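Local coordinates for uridylate-specific endoribonuclease nsp11 (Prrsv 16244b, PDB 5EYI), which probably cleaves uridine-rich viral RNA as an endoribonuclease, degrading the 5'-polyuridines made during replication and so keeping host double-stranded RNA sensors from being activated, at residues H13-Y18 with L205-V210; P21-F26 with P38-Q43. The protein carries 1 engineered substitution. All coordinates share one frame; numbering follows the deposited sequence.

In the fold
Two contacts of nsp11 illustrate how local and distant closures can start from successive pieces of chain. Segment 13-18 carries the end of helix 9-14 and the loop after it, and from here contact 1 reaches forward across nearly the whole sequence to the hairpin turn between strands 198-205 and 208-215, joining the N-terminal part to the NendoU catalytic part. Soon afterwards the chain forms the loop 21-26, and contact 2, within the N-terminal part, closes a much shorter excursion onto strand 39-41, which pairs in parallel with 51-55 in the N-terminal mixed sheet. Contact 2 therefore lies wholly within the span bounded by contact 1. Their centres are about 16 Å apart, and Phe17 packs against Pro38 and Val39.

Contact 1 of 2, residues H13-Y18 with L205-V210; sequences HNLGFY and LDFKEV
Asn14 and Leu15, in the Schellman motif where the chain leaves the helix that begins at residue 9, meet the type I' turn Leu205-Lys208 of a beta hairpin, so that the N-terminal part of nsp11 rests on a hairpin of the NendoU part. His13 stays on the helix side, its ND1 donating to Phe17 O within the imidazole plane and tying the loop back onto the last turn.

Asn14 makes the polar join. Its ND2 donates to Asp206 O at 2.9 Å, with the oxygen in the plane of the amide but the donor 43° above the carbonyl plane. Ser161 OG is a second partner of ND2, while the Asp206 carboxylate turns to Ser106 and Ser161. At the other end of the amide, Asn14 OD1 lies 3.3 Å from Lys208 CE, brought there by bends at chi2 and chi3 of the lysine. A water bridges the two backbones, donating to Phe207 O and, at a longer 3.3 Å, to Asn14 O.

Leu15 supplies the apolar half, just before Gly16, the positive-phi residue of the Schellman motif. Its chi1 (-67°) sets CG beside the backbone N and near Phe207 CB and CG, and chi2 then spreads the two methyls: Leu15 CD2 meets Phe207 CB at 3.7 Å, and Leu15 CD1 sits over one ring face, 4.0 Å from the centroid and nearest to Phe207 CD2.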
loop_
_atom_site.group_PDB
_atom_site.type_symbol
_atom_site.label_atom_id
_atom_site.label_comp_id
_atom_site.label_asym_id
_atom_site.label_seq_id
_atom_site.Cartn_x
_atom_site.Cartn_y
_atom_site.Cartn_z
ATOM N N HIS A 13 7.094 -24.892 -0.782
ATOM C CA HIS A 13 7.302 -24.537 0.628
ATOM C C HIS A 13 6.147 -23.678 1.145
ATOM O O HIS A 13 5.596 -23.950 2.213
ATOM C CB HIS A 13 8.608 -23.777 0.856
ATOM C CG HIS A 13 9.846 -24.541 0.523
ATOM N ND1 HIS A 13 9.875 -25.912 0.383
ATOM C CD2 HIS A 13 11.117 -24.121 0.325
ATOM C CE1 HIS A 13 11.103 -26.297 0.088
ATOM N NE2 HIS A 13 11.878 -25.230 0.060
ATOM N N ASN A 14 5.743 -22.686 0.356
ATOM C CA ASN A 14 4.629 -21.809 0.734
ATOM C C ASN A 14 3.302 -22.546 0.927
ATOM O O ASN A 14 2.430 -22.043 1.625
ATOM C CB ASN A 14 4.466 -20.669 -0.284
ATOM C CG ASN A 14 5.677 -19.738 -0.325
ATOM O OD1 ASN A 14 6.448 -19.668 0.622
ATOM N ND2 ASN A 14 5.850 -19.034 -1.423
ATOM N N LEU A 15 3.143 -23.711 0.291
ATOM C CA LEU A 15 1.985 -24.598 0.514
ATOM C C LEU A 15 2.206 -25.673 1.607
ATOM O O LEU A 15 1.321 -26.480 1.859
ATOM C CB LEU A 15 1.579 -25.273 -0.806
ATOM C CG LEU A 15 1.016 -24.351 -1.885
ATOM C CD1 LEU A 15 0.975 -25.052 -3.231
ATOM C CD2 LEU A 15 -0.367 -23.859 -1.496
ATOM N N GLY A 16 3.368 -25.668 2.250
ATOM C CA GLY A 16 3.683 -26.598 3.329
ATOM C C GLY A 16 4.313 -27.916 2.903
ATOM O O GLY A 16 4.286 -28.885 3.674
ATOM N N PHE A 17 4.907 -27.960 1.710
ATOM C CA PHE A 17 5.527 -29.175 1.199
ATOM C C PHE A 17 7.023 -28.953 1.027
ATOM O O PHE A 17 7.452 -28.007 0.334
ATOM C CB PHE A 17 4.873 -29.595 -0.117
ATOM C CG PHE A 17 3.431 -29.960 0.022
ATOM C CD1 PHE A 17 2.448 -28.976 0.030
ATOM C CD2 PHE A 17 3.046 -31.289 0.175
ATOM C CE1 PHE A 17 1.112 -29.310 0.177
ATOM C CE2 PHE A 17 1.703 -31.630 0.310
ATOM C CZ PHE A 17 0.739 -30.639 0.310
ATOM N N TYR A 18 7.807 -29.796 1.701
ATOM C CA TYR A 18 9.266 -29.745 1.653
ATOM C C TYR A 18 9.901 -31.061 1.209
ATOM O O TYR A 18 10.921 -31.047 0.525
ATOM C CB TYR A 18 9.833 -29.353 3.024
ATOM C CG TYR A 18 9.356 -28.011 3.523
ATOM C CD1 TYR A 18 8.096 -27.876 4.088
ATOM C CD2 TYR A 18 10.166 -26.869 3.433
ATOM C CE1 TYR A 18 7.646 -26.654 4.550
ATOM C CE2 TYR A 18 9.720 -25.637 3.896
ATOM C CZ TYR A 18 8.461 -25.544 4.456
ATOM O OH TYR A 18 7.979 -24.345 4.917
ATOM N N LEU A 205 1.598 -14.452 -3.836
ATOM C CA LEU A 205 2.753 -14.611 -4.712
ATOM C C LEU A 205 3.370 -15.951 -4.363
ATOM O O LEU A 205 3.774 -16.159 -3.212
ATOM C CB LEU A 205 3.752 -13.482 -4.485
ATOM C CG LEU A 205 5.142 -13.577 -5.113
ATOM C CD1 LEU A 205 5.100 -13.926 -6.592
ATOM C CD2 LEU A 205 5.858 -12.255 -4.914
ATOM N N ASP A 206 3.408 -16.866 -5.339
ATOM C CA ASP A 206 3.848 -18.256 -5.111
ATOM C C ASP A 206 3.057 -18.919 -3.970
ATOM O O ASP A 206 3.617 -19.665 -3.180
ATOM C CB ASP A 206 5.368 -18.316 -4.819
ATOM C CG ASP A 206 6.213 -17.736 -5.943
ATOM O OD1 ASP A 206 5.825 -17.880 -7.122
ATOM O OD2 ASP A 206 7.288 -17.157 -5.655
ATOM N N PHE A 207 1.760 -18.624 -3.896
ATOM C CA PHE A 207 0.868 -19.068 -2.807
ATOM C C PHE A 207 1.200 -18.549 -1.397
ATOM O O PHE A 207 0.729 -19.106 -0.421
ATOM C CB PHE A 207 0.741 -20.602 -2.779
ATOM C CG PHE A 207 0.257 -21.194 -4.073
ATOM C CD1 PHE A 207 -1.084 -21.093 -4.439
ATOM C CD2 PHE A 207 1.134 -21.864 -4.920
ATOM C CE1 PHE A 207 -1.540 -21.645 -5.624
ATOM C CE2 PHE A 207 0.682 -22.419 -6.110
ATOM C CZ PHE A 207 -0.662 -22.311 -6.461
ATOM N N LYS A 208 1.979 -17.481 -1.286
ATOM C CA LYS A 208 2.282 -16.866 -0.004
ATOM C C LYS A 208 1.475 -15.577 0.066
ATOM O O LYS A 208 1.506 -14.779 -0.863
ATOM C CB LYS A 208 3.782 -16.593 0.095
ATOM C CG LYS A 208 4.239 -15.661 1.205
ATOM C CD LYS A 208 4.523 -16.384 2.502
ATOM C CE LYS A 208 5.917 -16.992 2.505
ATOM N NZ LYS A 208 6.982 -15.972 2.731
ATOM N N GLU A 209 0.766 -15.378 1.172
ATOM C CA GLU A 209 0.015 -14.138 1.403
ATOM C C GLU A 209 0.971 -12.969 1.525
ATOM O O GLU A 209 1.865 -12.978 2.361
ATOM C CB GLU A 209 -0.833 -14.234 2.677
ATOM C CG GLU A 209 -2.044 -15.150 2.553
ATOM C CD GLU A 209 -3.201 -14.552 1.761
ATOM O OE1 GLU A 209 -4.220 -15.265 1.617
ATOM O OE2 GLU A 209 -3.113 -13.387 1.279
ATOM N N VAL A 210 0.794 -11.979 0.663
ATOM C CA VAL A 210 1.635 -10.786 0.657
ATOM C C VAL A 210 0.743 -9.574 0.553
ATOM O O VAL A 210 -0.457 -9.703 0.294
ATOM C CB VAL A 210 2.636 -10.791 -0.525
ATOM C CG1 VAL A 210 3.569 -11.997 -0.437
ATOM C CG2 VAL A 210 1.925 -10.773 -1.885
HETATM O O HOH W 1 -0.588 -20.878 1.124
#

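Contact 2 of 2, residues P21-F26 with P38-Q43; sequences PDLTQF and PVVTTQ
An ST turn at the end of strand 39-41, in which Thr41 OG1 accepts from Gln43 N, presents two hydroxyls and a backbone N-H to the carboxylate of Asp22 in the loop 21-26. This strand pairs in parallel with 51-55 in the N-terminal sheet, and the loop packs against it. Asp22 divides its oxygens between neighbouring threonines. OD1 receives Thr41 OG1 at 2.7 Å from above the carboxylate plane. OD2 takes two donors: Thr42 N donates to the syn lone pair of Asp22 OD2 at 3.0 Å, in a nearly straight bond (172°), and Thr42 OG1 approaches almost along the C-O axis. Three bonds to two oxygens should fix the rotation of the group, and they probably help stabilise its negative charge.

Apolar groups continue the contact along the strand. Pro21 CD rests on Val39 CB, and Leu23 CD2 touches the Thr42 CG2 methyl at 3.9 Å. Farther along the loop, the type I turn Leu23-Phe26 brings the Phe26 ring over Val40, with Ala12 of helix 9-14 touching both residues. Val40 CG1, placed between its backbone N and carbonyl carbon (chi1 55°), sits over the centre of the Phe26 ring in a CH-pi contact, 3.4 Å from its centroid and 13° off the normal.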
loop_
_atom_site.group_PDB
_atom_site.type_symbol
_atom_site.label_atom_id
_atom_site.label_comp_id
_atom_site.label_asym_id
_atom_site.label_seq_id
_atom_site.Cartn_x
_atom_site.Cartn_y
_atom_site.Cartn_z
ATOM N N PRO A 21 9.795 -37.718 -2.552
ATOM C CA PRO A 21 10.491 -38.957 -2.873
ATOM C C PRO A 21 11.251 -38.904 -4.201
ATOM O O PRO A 21 12.231 -39.623 -4.338
ATOM C CB PRO A 21 9.363 -39.988 -2.929
ATOM C CG PRO A 21 8.162 -39.201 -3.301
ATOM C CD PRO A 21 8.336 -37.852 -2.691
ATOM N N ASP A 22 10.829 -38.052 -5.143
ATOM C CA ASP A 22 11.328 -38.101 -6.534
ATOM C C ASP A 22 12.015 -36.844 -7.085
ATOM O O ASP A 22 12.845 -36.963 -7.965
ATOM C CB ASP A 22 10.192 -38.520 -7.494
ATOM C CG ASP A 22 8.957 -37.612 -7.408
ATOM O OD1 ASP A 22 8.471 -37.360 -6.285
ATOM O OD2 ASP A 22 8.453 -37.174 -8.467
ATOM N N LEU A 23 11.678 -35.660 -6.580
ATOM C CA LEU A 23 12.169 -34.388 -7.113
ATOM C C LEU A 23 13.431 -33.922 -6.404
ATOM O O LEU A 23 13.430 -33.745 -5.188
ATOM C CB LEU A 23 11.090 -33.317 -6.960
ATOM C CG LEU A 23 9.851 -33.509 -7.833
ATOM C CD1 LEU A 23 8.766 -32.529 -7.420
ATOM C CD2 LEU A 23 10.213 -33.344 -9.303
ATOM N N THR A 24 14.494 -33.693 -7.171
ATOM C CA THR A 24 15.812 -33.432 -6.595
ATOM C C THR A 24 15.929 -32.084 -5.906
ATOM O O THR A 24 16.748 -31.941 -5.002
ATOM C CB THR A 24 16.943 -33.544 -7.637
ATOM O OG1 THR A 24 16.670 -32.676 -8.749
ATOM C CG2 THR A 24 17.061 -34.980 -8.113
ATOM N N GLN A 25 15.114 -31.108 -6.312
ATOM C CA GLN A 25 15.186 -29.766 -5.714
ATOM C C GLN A 25 14.565 -29.693 -4.315
ATOM O O GLN A 25 14.671 -28.669 -3.641
ATOM C CB GLN A 25 14.601 -28.689 -6.645
ATOM C CG GLN A 25 13.074 -28.614 -6.757
ATOM C CD GLN A 25 12.517 -29.444 -7.898
ATOM O OE1 GLN A 25 13.020 -30.534 -8.188
ATOM N NE2 GLN A 25 11.465 -28.940 -8.546
ATOM N N PHE A 26 13.901 -30.756 -3.890
ATOM C CA PHE A 26 13.361 -30.832 -2.543
ATOM C C PHE A 26 14.145 -31.816 -1.688
ATOM O O PHE A 26 14.944 -32.586 -2.200
ATOM C CB PHE A 26 11.893 -31.208 -2.621
ATOM C CG PHE A 26 11.057 -30.164 -3.288
ATOM C CD1 PHE A 26 10.757 -28.981 -2.623
ATOM C CD2 PHE A 26 10.586 -30.344 -4.587
ATOM C CE1 PHE A 26 9.992 -28.006 -3.236
ATOM C CE2 PHE A 26 9.822 -29.369 -5.211
ATOM C CZ PHE A 26 9.521 -28.199 -4.535
ATOM N N PRO A 38 3.620 -34.790 4.220
ATOM C CA PRO A 38 3.233 -34.081 2.995
ATOM C C PRO A 38 4.371 -34.160 1.974
ATOM O O PRO A 38 5.522 -33.865 2.314
ATOM C CB PRO A 38 3.014 -32.634 3.465
ATOM C CG PRO A 38 2.872 -32.715 4.945
ATOM C CD PRO A 38 3.699 -33.884 5.379
ATOM N N VAL A 39 4.070 -34.590 0.754
ATOM C CA VAL A 39 5.114 -34.746 -0.259
ATOM C C VAL A 39 4.768 -33.988 -1.541
ATOM O O VAL A 39 3.638 -34.014 -1.998
ATOM C CB VAL A 39 5.422 -36.232 -0.563
ATOM C CG1 VAL A 39 6.228 -36.852 0.574
ATOM C CG2 VAL A 39 4.147 -37.027 -0.824
ATOM N N VAL A 40 5.760 -33.292 -2.087
ATOM C CA VAL A 40 5.656 -32.671 -3.394
ATOM C C VAL A 40 6.295 -33.658 -4.358
ATOM O O VAL A 40 7.356 -34.220 -4.073
ATOM C CB VAL A 40 6.299 -31.262 -3.459
ATOM C CG1 VAL A 40 7.760 -31.255 -3.012
ATOM C CG2 VAL A 40 6.167 -30.682 -4.867
ATOM N N THR A 41 5.630 -33.890 -5.481
ATOM C CA THR A 41 5.949 -35.023 -6.335
ATOM C C THR A 41 5.349 -34.835 -7.725
ATOM O O THR A 41 4.455 -34.004 -7.908
ATOM C CB THR A 41 5.406 -36.332 -5.712
ATOM O OG1 THR A 41 5.816 -37.460 -6.496
ATOM C CG2 THR A 41 3.870 -36.308 -5.592
ATOM N N THR A 42 5.852 -35.599 -8.698
ATOM C CA THR A 42 5.192 -35.704 -10.007
ATOM C C THR A 42 4.415 -37.014 -10.154
ATOM O O THR A 42 3.820 -37.252 -11.205
ATOM C CB THR A 42 6.168 -35.531 -11.189
ATOM O OG1 THR A 42 7.129 -36.585 -11.189
ATOM C CG2 THR A 42 6.882 -34.212 -11.095
ATOM N N GLN A 43 4.395 -37.839 -9.100
ATOM C CA GLN A 43 3.653 -39.099 -9.098
ATOM C C GLN A 43 2.371 -38.948 -8.299
ATOM O O GLN A 43 2.415 -38.687 -7.088
ATOM C CB GLN A 43 4.503 -40.189 -8.482
ATOM C CG GLN A 43 5.802 -40.431 -9.233
ATOM C CD GLN A 43 6.751 -41.327 -8.468
ATOM O OE1 GLN A 43 6.337 -42.073 -7.583
ATOM N NE2 GLN A 43 8.032 -41.260 -8.807
#